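Local atomic coordinates of Mll5499 protein (Mesorhizobium loti, PDB entry 3BDE), a protein that is of unknown function but forms a homodimer with a ferredoxin-like fold and belongs to the Dabb (stress responsive A/B barrel) family. Residues K39-D44 with F72-E77. Residues are numbered along the deposited sequence; the frame is centred on the assembly and turned at random.
Sequences KRFLVD and FGFSME. With EDO (1,2-ethanediol), chain G.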
loop_
_atom_site.group_PDB
_atom_site.type_symbol
_atom_site.label_atom_id
_atom_site.label_comp_id
_atom_site.label_asym_id
_atom_site.label_seq_id
_atom_site.Cartn_x
_atom_site.Cartn_y
_atom_site.Cartn_z
ATOM N N LYS A 39 -5.461 6.278 -19.910
ATOM C CA LYS A 39 -6.766 6.769 -19.409
ATOM C C LYS A 39 -7.835 5.670 -19.473
ATOM O O LYS A 39 -8.539 5.413 -18.510
ATOM C CB LYS A 39 -7.247 7.966 -20.255
ATOM C CG LYS A 39 -8.553 8.657 -19.779
ATOM C CD LYS A 39 -9.322 9.363 -20.910
ATOM C CE LYS A 39 -9.955 8.375 -21.938
ATOM N NZ LYS A 39 -10.788 7.286 -21.322
ATOM N N ARG A 40 -7.944 5.037 -20.632
ATOM C CA ARG A 40 -8.927 3.985 -20.885
ATOM C C ARG A 40 -8.756 2.764 -19.983
ATOM O O ARG A 40 -9.759 2.214 -19.493
ATOM C CB ARG A 40 -8.852 3.631 -22.370
ATOM C CG ARG A 40 -9.914 2.773 -22.959
ATOM C CD ARG A 40 -10.142 3.244 -24.407
ATOM N NE ARG A 40 -8.865 3.285 -25.122
ATOM C CZ ARG A 40 -8.426 4.232 -25.966
ATOM N NH1 ARG A 40 -9.103 5.359 -26.219
ATOM N NH2 ARG A 40 -7.224 4.071 -26.526
ATOM N N PHE A 41 -7.504 2.353 -19.730
ATOM C CA PHE A 41 -7.245 1.230 -18.810
ATOM C C PHE A 41 -7.772 1.583 -17.401
ATOM O O PHE A 41 -8.492 0.799 -16.787
ATOM C CB PHE A 41 -5.743 0.886 -18.741
ATOM C CG PHE A 41 -5.421 -0.215 -17.781
ATOM C CD1 PHE A 41 -5.164 0.072 -16.421
ATOM C CD2 PHE A 41 -5.395 -1.539 -18.201
ATOM C CE1 PHE A 41 -4.896 -0.946 -15.514
ATOM C CE2 PHE A 41 -5.125 -2.574 -17.303
ATOM C CZ PHE A 41 -4.874 -2.287 -15.957
ATOM N N LEU A 42 -7.426 2.778 -16.925
ATOM C CA LEU A 42 -7.825 3.240 -15.591
ATOM C C LEU A 42 -9.373 3.411 -15.437
ATOM O O LEU A 42 -9.995 2.915 -14.468
ATOM C CB LEU A 42 -7.090 4.553 -15.271
ATOM C CG LEU A 42 -5.563 4.459 -15.185
ATOM C CD1 LEU A 42 -4.955 5.844 -15.070
ATOM C CD2 LEU A 42 -5.124 3.544 -14.016
ATOM N N VAL A 43 -9.979 4.061 -16.427
ATOM C CA VAL A 43 -11.431 4.308 -16.471
ATOM C C VAL A 43 -12.188 2.979 -16.517
ATOM O O VAL A 43 -13.070 2.756 -15.698
ATOM C CB VAL A 43 -11.812 5.268 -17.628
ATOM C CG1 VAL A 43 -13.312 5.447 -17.748
ATOM C CG2 VAL A 43 -11.139 6.621 -17.398
ATOM N N ASP A 44 -11.765 2.069 -17.396
ATOM C CA ASP A 44 -12.424 0.753 -17.525
ATOM C C ASP A 44 -12.213 -0.156 -16.312
ATOM O O ASP A 44 -13.149 -0.839 -15.893
ATOM C CB ASP A 44 -12.001 0.042 -18.804
ATOM C CG ASP A 44 -12.381 0.830 -20.079
ATOM O OD1 ASP A 44 -13.200 1.765 -20.030
ATOM O OD2 ASP A 44 -11.814 0.528 -21.142
ATOM N N PHE A 72 1.236 3.703 -10.663
ATOM C CA PHE A 72 -0.138 3.700 -10.171
ATOM C C PHE A 72 -0.382 2.626 -9.165
ATOM O O PHE A 72 0.393 1.697 -9.051
ATOM C CB PHE A 72 -1.097 3.430 -11.351
ATOM C CG PHE A 72 -1.006 4.447 -12.454
ATOM C CD1 PHE A 72 -1.518 5.733 -12.259
ATOM C CD2 PHE A 72 -0.466 4.122 -13.704
ATOM C CE1 PHE A 72 -1.436 6.683 -13.246
ATOM C CE2 PHE A 72 -0.392 5.070 -14.700
ATOM C CZ PHE A 72 -0.878 6.351 -14.475
ATOM N N GLY A 73 -1.502 2.747 -8.473
ATOM C CA GLY A 73 -1.961 1.708 -7.585
ATOM C C GLY A 73 -3.473 1.563 -7.579
ATOM O O GLY A 73 -4.204 2.521 -7.886
ATOM N N PHE A 74 -3.944 0.349 -7.278
ATOM C CA PHE A 74 -5.361 0.139 -6.966
ATOM C C PHE A 74 -5.376 -0.408 -5.544
ATOM O O PHE A 74 -4.499 -1.200 -5.178
ATOM C CB PHE A 74 -6.083 -0.886 -7.863
ATOM C CG PHE A 74 -6.162 -0.542 -9.315
ATOM C CD1 PHE A 74 -6.168 0.775 -9.801
ATOM C CD2 PHE A 74 -6.402 -1.576 -10.216
ATOM C CE1 PHE A 74 -6.324 1.027 -11.181
ATOM C CE2 PHE A 74 -6.573 -1.346 -11.575
ATOM C CZ PHE A 74 -6.537 -0.048 -12.064
ATOM N N SER A 75 -6.321 0.075 -4.747
ATOM C CA SER A 75 -6.546 -0.349 -3.379
ATOM C C SER A 75 -8.021 -0.638 -3.203
ATOM O O SER A 75 -8.856 0.053 -3.767
ATOM C CB SER A 75 -6.119 0.743 -2.412
ATOM O OG SER A 75 -6.326 0.345 -1.092
HETATM N N MSE A 76 -8.332 -1.681 -2.450
HETATM C CA MSE A 76 -9.734 -2.016 -2.110
HETATM C C MSE A 76 -9.717 -2.865 -0.844
HETATM O O MSE A 76 -8.701 -3.476 -0.499
HETATM C CB MSE A 76 -10.413 -2.755 -3.278
HETATM C CG MSE A 76 -9.881 -4.161 -3.525
HETATM SE SE MSE A 76 -10.115 -4.747 -5.344
HETATM C CE MSE A 76 -8.668 -3.757 -6.223
ATOM N N GLU A 77 -10.887 -3.014 -0.241
ATOM C CA GLU A 77 -11.039 -3.791 0.990
ATOM C C GLU A 77 -12.149 -4.826 0.853
ATOM O O GLU A 77 -13.168 -4.580 0.187
ATOM C CB GLU A 77 -11.325 -2.865 2.151
ATOM C CG GLU A 77 -10.107 -1.944 2.438
ATOM C CD GLU A 77 -10.309 -1.013 3.608
ATOM O OE1 GLU A 77 -11.326 -1.088 4.315
ATOM O OE2 GLU A 77 -9.428 -0.180 3.822
HETATM C C1 EDO G . -5.277 6.098 -28.727
HETATM O O1 EDO G . -6.637 6.539 -28.847
HETATM C C2 EDO G . -4.305 6.814 -29.667
HETATM O O2 EDO G . -4.699 8.172 -29.918
#
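Leu42 sets one methyl over a face of the Phe72 ring and the other against Phe74. Leu42 CD1 lies 4.0 Å above the Phe72 ring plane, offset toward the rim near CE1 and CZ. Leu42 CD2 approaches Phe74 CE1 at 4.0 Å. With CG of Leu42 anti to the carbonyl carbon (chi1 -63°), its two methyls diverge, CD1 to Phe72 and CD2 to Phe74. Phe41 comes next to Leu42 on the helix and meets the outer end of the Phe74 ring obliquely, with Phe41 CE1 3.9 Å from Phe74 CZ. No hydrogen bond joins the two segments; the contact is apolar and all four side chains are buried. Residues 39-44 belong to helix 36-50, which packs on the four-stranded antiparallel sheet of the ferredoxin-like fold. The helix segment runs almost parallel to strand segment 72-77, at 4°, with the axes 11.5 Å apart. Phe72 and Phe74, on the same face of the strand, meet Leu42 and Phe41 across this gap. On that face Phe74 also packs edge-to-face with Phe27, and Trp101 of helix 91-104 touches both Phe41 and Phe74. Leu116 of the second subunit packs on Leu42 and Phe72.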